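Side-chain contacts in aminotransferase class-III (Ochrobactrum anthropi, PDB 5GHG), which probably catalyses pyridoxal-phosphate-dependent transfer of amino groups between amines and carbonyl compounds, as an omega-transaminase of the class-III family: residues E259-G263 and F264-G268; R375-G378 and L379-G382; F425-P428 and L429-D433. The protein carries 1 engineered substitution. All coordinates share one frame; numbering follows the deposited sequence.

Contact 1 (E259-G263 and F264-G268); sequences EVICG and FGRTG. With PMP (4'-deoxy-4'-aminopyridoxal-5'-phosphate), chain C.
Cys262 and Thr267 meet through their apolar sides: methyl CG2 of Thr267 lies against both CB and SG of Cys262, 3.8 Å from the sulfur SG. Thr267 reaches this position because its chi1 of 69° sets CG2 anti to the carbonyl carbon, while OG1 turns elsewhere and bonds with Thr275. The preceding residue, Arg266, brings its aliphatic root over the backbone, with CB 3.4 Å from Ile261 O. Its CG leaves anti to the backbone N (chi1 177°), and bends at chi2 and chi3 then carry the guanidinium away from 259-263. Its outer nitrogens bond to Gln288, Leu379 and Pro427, whereas NE donates to water 1, Arg266 NE to water oxygen 2.9 Å. The same water donates to Ile261 O, so it bridges a side-chain N-H and a backbone carbonyl within an irregular helical turn. Within that turn, Gly263 N bonds to Glu259 O at 2.8 Å. A second water accepts from Thr267 N at 2.8 Å and lies close to Cys262 O, giving the following type I turn, Gly265 to Gly268, a polar link to the preceding segment. On the cofactor side, Val260 spreads its isopropyl group over the face of the pyridine ring, CG1 lying 3.5 Å from PMP C3. Ile261 approaches from the periphery instead, with methyl CD1 3.2 Å from the phenolic PMP O3. The backbone N of Val260 also bonds to Asp258 OD1, another residue of the pocket. Such a loop, leaving a central strand and laying a branched aliphatic residue on the pyridine, belongs to the cofactor site of fold-type I pyridoxal-phosphate enzymes.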
loop_
_atom_site.group_PDB
_atom_site.type_symbol
_atom_site.label_atom_id
_atom_site.label_comp_id
_atom_site.label_asym_id
_atom_site.label_seq_id
_atom_site.Cartn_x
_atom_site.Cartn_y
_atom_site.Cartn_z
ATOM N N GLU B 259 6.369 15.405 -1.235
ATOM C CA GLU B 259 7.807 15.359 -0.961
ATOM C C GLU B 259 8.334 13.936 -0.843
ATOM O O GLU B 259 9.358 13.716 -0.207
ATOM C CB GLU B 259 8.130 16.141 0.310
ATOM C CG GLU B 259 7.764 17.600 0.226
ATOM C CD GLU B 259 8.968 18.496 0.161
ATOM O OE1 GLU B 259 10.097 17.990 -0.102
ATOM O OE2 GLU B 259 8.788 19.711 0.380
ATOM N N VAL B 260 7.641 12.969 -1.439
ATOM C CA VAL B 260 8.033 11.575 -1.297
ATOM C C VAL B 260 9.482 11.375 -1.765
ATOM O O VAL B 260 10.258 10.672 -1.124
ATOM C CB VAL B 260 7.027 10.678 -2.042
ATOM C CG1 VAL B 260 7.592 9.286 -2.325
ATOM C CG2 VAL B 260 5.741 10.566 -1.219
ATOM N N ILE B 261 9.872 12.028 -2.855
ATOM C CA ILE B 261 11.258 11.977 -3.283
ATOM C C ILE B 261 12.086 13.133 -2.705
ATOM O O ILE B 261 13.234 12.942 -2.289
ATOM C CB ILE B 261 11.371 11.938 -4.813
ATOM C CG1 ILE B 261 10.941 10.563 -5.345
ATOM C CG2 ILE B 261 12.795 12.282 -5.237
ATOM C CD1 ILE B 261 10.799 10.522 -6.855
ATOM N N CYS B 262 11.555 14.344 -2.682
ATOM C CA CYS B 262 12.398 15.482 -2.302
ATOM C C CYS B 262 12.701 15.524 -0.813
ATOM O O CYS B 262 13.632 16.231 -0.402
ATOM C CB CYS B 262 11.728 16.792 -2.750
ATOM S SG CYS B 262 11.534 16.895 -4.569
ATOM N N GLY B 263 11.951 14.808 0.011
ATOM C CA GLY B 263 12.071 14.967 1.451
ATOM C C GLY B 263 13.373 14.409 1.997
ATOM O O GLY B 263 13.966 13.471 1.443
ATOM N N PHE B 264 13.828 15.019 3.088
ATOM C CA PHE B 264 14.966 14.561 3.885
ATOM C C PHE B 264 16.295 14.701 3.161
ATOM O O PHE B 264 17.139 13.817 3.222
ATOM C CB PHE B 264 14.717 13.133 4.390
ATOM C CG PHE B 264 13.409 13.001 5.126
ATOM C CD1 PHE B 264 13.260 13.560 6.390
ATOM C CD2 PHE B 264 12.306 12.424 4.527
ATOM C CE1 PHE B 264 12.029 13.486 7.056
ATOM C CE2 PHE B 264 11.082 12.345 5.175
ATOM C CZ PHE B 264 10.944 12.881 6.438
ATOM N N GLY B 265 16.507 15.848 2.508
ATOM C CA GLY B 265 17.832 16.263 2.057
ATOM C C GLY B 265 18.126 16.125 0.576
ATOM O O GLY B 265 19.202 16.530 0.138
ATOM N N ARG B 266 17.191 15.617 -0.218
ATOM C CA ARG B 266 17.481 15.282 -1.607
ATOM C C ARG B 266 17.815 16.513 -2.458
ATOM O O ARG B 266 18.617 16.411 -3.387
ATOM C CB ARG B 266 16.301 14.519 -2.208
ATOM C CG ARG B 266 16.441 14.156 -3.678
ATOM C CD ARG B 266 17.718 13.398 -3.938
ATOM N NE ARG B 266 17.825 12.167 -3.153
ATOM C CZ ARG B 266 18.886 11.368 -3.171
ATOM N NH1 ARG B 266 19.942 11.685 -3.926
ATOM N NH2 ARG B 266 18.902 10.281 -2.445
ATOM N N THR B 267 17.209 17.668 -2.178
ATOM C CA THR B 267 17.330 18.812 -3.091
ATOM C C THR B 267 18.273 19.901 -2.572
ATOM O O THR B 267 18.284 21.006 -3.119
ATOM C CB THR B 267 15.960 19.417 -3.407
ATOM O OG1 THR B 267 15.424 20.052 -2.235
ATOM C CG2 THR B 267 15.007 18.342 -3.892
ATOM N N GLY B 268 19.077 19.605 -1.554
ATOM C CA GLY B 268 19.981 20.583 -0.987
ATOM C C GLY B 268 19.452 21.259 0.255
ATOM O O GLY B 268 20.170 22.049 0.877
HETATM N N1 PMP C . 4.744 10.369 -4.839
HETATM C C2 PMP C . 5.969 10.438 -5.427
HETATM C C2A PMP C . 6.536 11.786 -5.761
HETATM C C3 PMP C . 6.693 9.271 -5.757
HETATM O O3 PMP C . 7.883 9.409 -6.423
HETATM C C4 PMP C . 6.152 7.994 -5.424
HETATM C C4A PMP C . 6.888 6.687 -5.663
HETATM N N4A PMP C . 7.615 6.613 -6.904
HETATM C C5 PMP C . 4.878 7.969 -4.795
HETATM C C6 PMP C . 4.232 9.149 -4.461
HETATM C C5A PMP C . 4.190 6.687 -4.436
HETATM O O4P PMP C . 4.887 6.029 -3.376
HETATM P P PMP C . 4.747 4.401 -3.228
HETATM O O1P PMP C . 3.305 4.045 -3.263
HETATM O O2P PMP C . 5.411 4.110 -1.894
HETATM O O3P PMP C . 5.460 3.746 -4.390
HETATM O O HOH W 1 15.266 10.949 -2.546
HETATM O O HOH W 2 15.210 18.192 -0.231
#

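Contact 2 (R375-G378 and L379-G382)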
loop_
_atom_site.group_PDB
_atom_site.type_symbol
_atom_site.label_atom_id
_atom_site.label_comp_id
_atom_site.label_asym_id
_atom_site.label_seq_id
_atom_site.Cartn_x
_atom_site.Cartn_y
_atom_site.Cartn_z
ATOM N N ARG B 375 19.681 18.772 -16.318
ATOM C CA ARG B 375 18.865 19.490 -15.348
ATOM C C ARG B 375 18.990 18.819 -13.979
ATOM O O ARG B 375 19.299 17.632 -13.882
ATOM C CB ARG B 375 17.398 19.536 -15.796
ATOM C CG ARG B 375 16.815 18.182 -16.174
ATOM C CD ARG B 375 15.390 18.320 -16.716
ATOM N NE ARG B 375 14.803 16.995 -17.008
ATOM C CZ ARG B 375 14.790 16.418 -18.200
ATOM N NH1 ARG B 375 15.355 17.022 -19.246
ATOM N NH2 ARG B 375 14.258 15.223 -18.352
ATOM N N GLY B 376 18.758 19.582 -12.917
ATOM C CA GLY B 376 18.873 19.033 -11.586
ATOM C C GLY B 376 19.120 20.105 -10.539
ATOM O O GLY B 376 19.516 21.230 -10.836
ATOM N N VAL B 377 18.868 19.733 -9.285
ATOM C CA VAL B 377 19.176 20.555 -8.123
ATOM C C VAL B 377 19.604 19.626 -6.999
ATOM O O VAL B 377 19.168 18.478 -6.934
ATOM C CB VAL B 377 17.981 21.435 -7.673
ATOM C CG1 VAL B 377 16.797 20.589 -7.300
ATOM C CG2 VAL B 377 18.377 22.315 -6.499
ATOM N N GLY B 378 20.463 20.118 -6.113
ATOM C CA GLY B 378 20.883 19.297 -4.998
ATOM C C GLY B 378 21.472 17.994 -5.511
ATOM O O GLY B 378 22.326 17.982 -6.408
ATOM N N LEU B 379 21.000 16.860 -4.959
ATOM C CA LEU B 379 21.536 15.555 -5.311
ATOM C C LEU B 379 20.595 14.775 -6.226
ATOM O O LEU B 379 20.530 13.544 -6.165
ATOM C CB LEU B 379 21.870 14.756 -4.046
ATOM C CG LEU B 379 22.911 13.632 -4.084
ATOM C CD1 LEU B 379 24.263 14.105 -4.670
ATOM C CD2 LEU B 379 23.087 13.008 -2.694
ATOM N N ILE B 380 19.858 15.462 -7.098
ATOM C CA ILE B 380 19.023 14.780 -8.085
ATOM C C ILE B 380 19.232 15.444 -9.432
ATOM O O ILE B 380 19.280 16.678 -9.520
ATOM C CB ILE B 380 17.536 14.762 -7.688
ATOM C CG1 ILE B 380 16.760 13.817 -8.596
ATOM C CG2 ILE B 380 16.946 16.169 -7.727
ATOM C CD1 ILE B 380 15.360 13.498 -8.128
ATOM N N ALA B 381 19.372 14.645 -10.475
ATOM C CA ALA B 381 19.664 15.192 -11.790
ATOM C C ALA B 381 19.137 14.279 -12.872
ATOM O O ALA B 381 18.992 13.077 -12.681
ATOM C CB ALA B 381 21.174 15.429 -11.989
ATOM N N GLY B 382 18.876 14.870 -14.027
ATOM C CA GLY B 382 18.530 14.113 -15.211
ATOM C C GLY B 382 19.336 14.593 -16.391
ATOM O O GLY B 382 19.612 15.785 -16.522
#
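Arg375 and Gly382 form a hydrogen-bonded pair of a tight antiparallel hairpin whose short strand axes run at 177° to one another, 4.6 Å apart. Both backbone bonds of this pair are close to straight: Arg375 N reaches Gly382 O at 3.0 Å, and Gly382 N reaches Arg375 O at 2.8 Å. Nearer the loop, Ile380 N donates to Val377 O at 3.1 Å, but the return bond from Val377 N to Ile380 O is weak. Between these pairs stands the non-hydrogen-bonded couple Gly376 and Ala381, whose CA atoms approach to only 3.9 Å, a spacing that the bare backbone of Gly376 allows. Here Ala381 CA also turns its hydrogen to Arg375 O. The chain reverses through the type II' turn from Val377 to Ile380, with Gly378 supplying the positive phi of 56°.

Side-chain contact across the hairpin is sparse. Val377 and Ile380 share a face, yet CG1 of Val377 and CG2 of Ile380 stay 4.4 Å apart; CG2 of Ile380 instead lies 3.3 Å from Val377 O. Arg375 sends CG into the position between its backbone N and carbonyl carbon (chi1 51°), which sets CG beside Gly382 O at 3.7 Å before the chain extends onward. Its guanidinium forms salt bridges with Glu373 and Glu384, while NE and NH2 bond to the carbonyls of Val233 and Gly232. On the other face, Ala381 packs against helix 347-363. The chemistry therefore divides: main-chain bonds and the glycines Gly376 and Gly378 shape the hairpin, while the one charged side chain spends its polarity on partners beyond it, and the two flanking carboxylates would be expected to favour its positive charge.

Contact 3 (F425-P428 and L429-D433)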
loop_
_atom_site.group_PDB
_atom_site.type_symbol
_atom_site.label_atom_id
_atom_site.label_comp_id
_atom_site.label_asym_id
_atom_site.label_seq_id
_atom_site.Cartn_x
_atom_site.Cartn_y
_atom_site.Cartn_z
ATOM N N PHE B 425 19.970 10.512 -12.040
ATOM C CA PHE B 425 20.973 10.279 -11.018
ATOM C C PHE B 425 20.414 10.805 -9.698
ATOM O O PHE B 425 19.977 11.954 -9.617
ATOM C CB PHE B 425 22.289 10.932 -11.399
ATOM C CG PHE B 425 22.849 10.373 -12.663
ATOM C CD1 PHE B 425 23.720 9.302 -12.634
ATOM C CD2 PHE B 425 22.415 10.854 -13.894
ATOM C CE1 PHE B 425 24.201 8.750 -13.801
ATOM C CE2 PHE B 425 22.882 10.302 -15.062
ATOM C CZ PHE B 425 23.777 9.247 -15.026
ATOM N N CYS B 426 20.389 9.942 -8.690
ATOM C CA CYS B 426 19.812 10.267 -7.395
ATOM C C CYS B 426 20.496 9.389 -6.352
ATOM O O CYS B 426 19.876 8.502 -5.752
ATOM C CB CYS B 426 18.296 10.029 -7.425
ATOM S SG CYS B 426 17.386 10.438 -5.936
ATOM N N PRO B 427 21.796 9.590 -6.146
ATOM C CA PRO B 427 22.581 8.639 -5.342
ATOM C C PRO B 427 22.353 8.829 -3.853
ATOM O O PRO B 427 21.771 9.839 -3.425
ATOM C CB PRO B 427 24.027 8.955 -5.745
ATOM C CG PRO B 427 23.983 10.442 -6.098
ATOM C CD PRO B 427 22.641 10.606 -6.795
ATOM N N PRO B 428 22.788 7.874 -3.030
ATOM C CA PRO B 428 22.539 7.968 -1.594
ATOM C C PRO B 428 23.185 9.212 -0.985
ATOM O O PRO B 428 24.209 9.702 -1.459
ATOM C CB PRO B 428 23.135 6.680 -1.037
ATOM C CG PRO B 428 23.129 5.725 -2.200
ATOM C CD PRO B 428 23.414 6.588 -3.402
ATOM N N LEU B 429 22.547 9.719 0.072
ATOM C CA LEU B 429 23.002 10.913 0.779
ATOM C C LEU B 429 24.408 10.752 1.340
ATOM O O LEU B 429 25.070 11.759 1.614
ATOM C CB LEU B 429 22.041 11.239 1.925
ATOM C CG LEU B 429 20.543 11.310 1.611
ATOM C CD1 LEU B 429 19.739 11.550 2.906
ATOM C CD2 LEU B 429 20.294 12.429 0.624
ATOM N N ILE B 430 24.872 9.504 1.511
ATOM C CA ILE B 430 26.187 9.217 2.058
ATOM C C ILE B 430 27.303 9.225 1.015
ATOM O O ILE B 430 28.471 8.984 1.368
ATOM C CB ILE B 430 26.214 7.841 2.761
ATOM C CG1 ILE B 430 25.832 6.725 1.782
ATOM C CG2 ILE B 430 25.336 7.829 4.044
ATOM C CD1 ILE B 430 26.283 5.335 2.251
ATOM N N ILE B 431 26.990 9.456 -0.257
ATOM C CA ILE B 431 28.027 9.406 -1.291
ATOM C C ILE B 431 29.095 10.477 -1.017
ATOM O O ILE B 431 28.821 11.512 -0.402
ATOM C CB ILE B 431 27.407 9.562 -2.686
ATOM C CG1 ILE B 431 28.412 9.146 -3.775
ATOM C CG2 ILE B 431 26.862 10.972 -2.890
ATOM C CD1 ILE B 431 27.794 8.961 -5.148
ATOM N N ASN B 432 30.324 10.218 -1.458
ATOM C CA ASN B 432 31.395 11.212 -1.333
ATOM C C ASN B 432 31.819 11.700 -2.724
ATOM O O ASN B 432 31.368 11.186 -3.750
ATOM C CB ASN B 432 32.584 10.654 -0.536
ATOM C CG ASN B 432 33.287 9.499 -1.222
ATOM O OD1 ASN B 432 33.477 9.509 -2.424
ATOM N ND2 ASN B 432 33.693 8.494 -0.440
ATOM N N ASP B 433 32.684 12.717 -2.751
ATOM C CA ASP B 433 33.043 13.350 -4.016
ATOM C C ASP B 433 33.773 12.382 -4.948
ATOM O O ASP B 433 33.570 12.426 -6.159
ATOM C CB ASP B 433 33.890 14.613 -3.789
ATOM C CG ASP B 433 33.051 15.836 -3.416
ATOM O OD1 ASP B 433 31.805 15.818 -3.590
ATOM O OD2 ASP B 433 33.638 16.843 -2.965
#
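Pro427 and Ile431 meet four residues apart, their side chains crossing obliquely with the CD1 methyl of Ile431 3.8 Å from Pro427 CB. The isoleucine reaches back because CG1 stands anti to its own backbone N (chi1 -165°) and the chain stays extended to CD1. The CG2 branch of the same residue rests near Pro428 O, at 3.3 Å. A second apolar touch joins Pro428 to Ile430, CB to CG1 at 3.9 Å, so consecutive prolines each hold one of the two isoleucines.

Both touches are set by the type I turn from Pro428 to Ile431. Its closing bond runs from Ile431 N to Pro428 O at 3.0 Å, nearly straight at the hydrogen (163°), although the donor sits above the carbonyl plane and not on a lone pair. One layer further out, Asn350 steadies the turn from outside by donating its side-chain amide to the carbonyls of Leu429 and Ile431. Ile431 continues into packing with Val436 and Met439, while Pro427 and Leu429 also lie on helix 347-363. Beyond the turn, Asn432 takes the N-cap position of helix 433-455, its OD1 accepting from Gln435 N, and Asp433 forms a salt bridge with Arg354. The sequence of elements is a proline-led beta turn feeding an asparagine N-cap, here the connection from sheet strand 422-425 to the long C-terminal helix.

The three contacts form a triangle, with centres about 11 Å apart between contacts 1 and 2 and between contacts 2 and 3, and about 13 Å between contacts 1 and 3. Arg266 is the hub: its backbone O takes Leu379 N at 2.9 Å, and its NH1 reaches Pro427 O at 2.6 Å, so one residue of the cofactor loop grips both the hairpin turn and the proline turn. Contacts 2 and 3 are joined directly as neighbouring sheet strands, Ala381 O to Phe425 N at 2.8 Å. Contact 1 touches PMP itself, whereas the Ile380 side chain lies about 9 Å from it; Ile380 CD1 packs on Ile261 CG2 at 4.1 Å, so the hairpin apparently reaches the cofactor through contact 1.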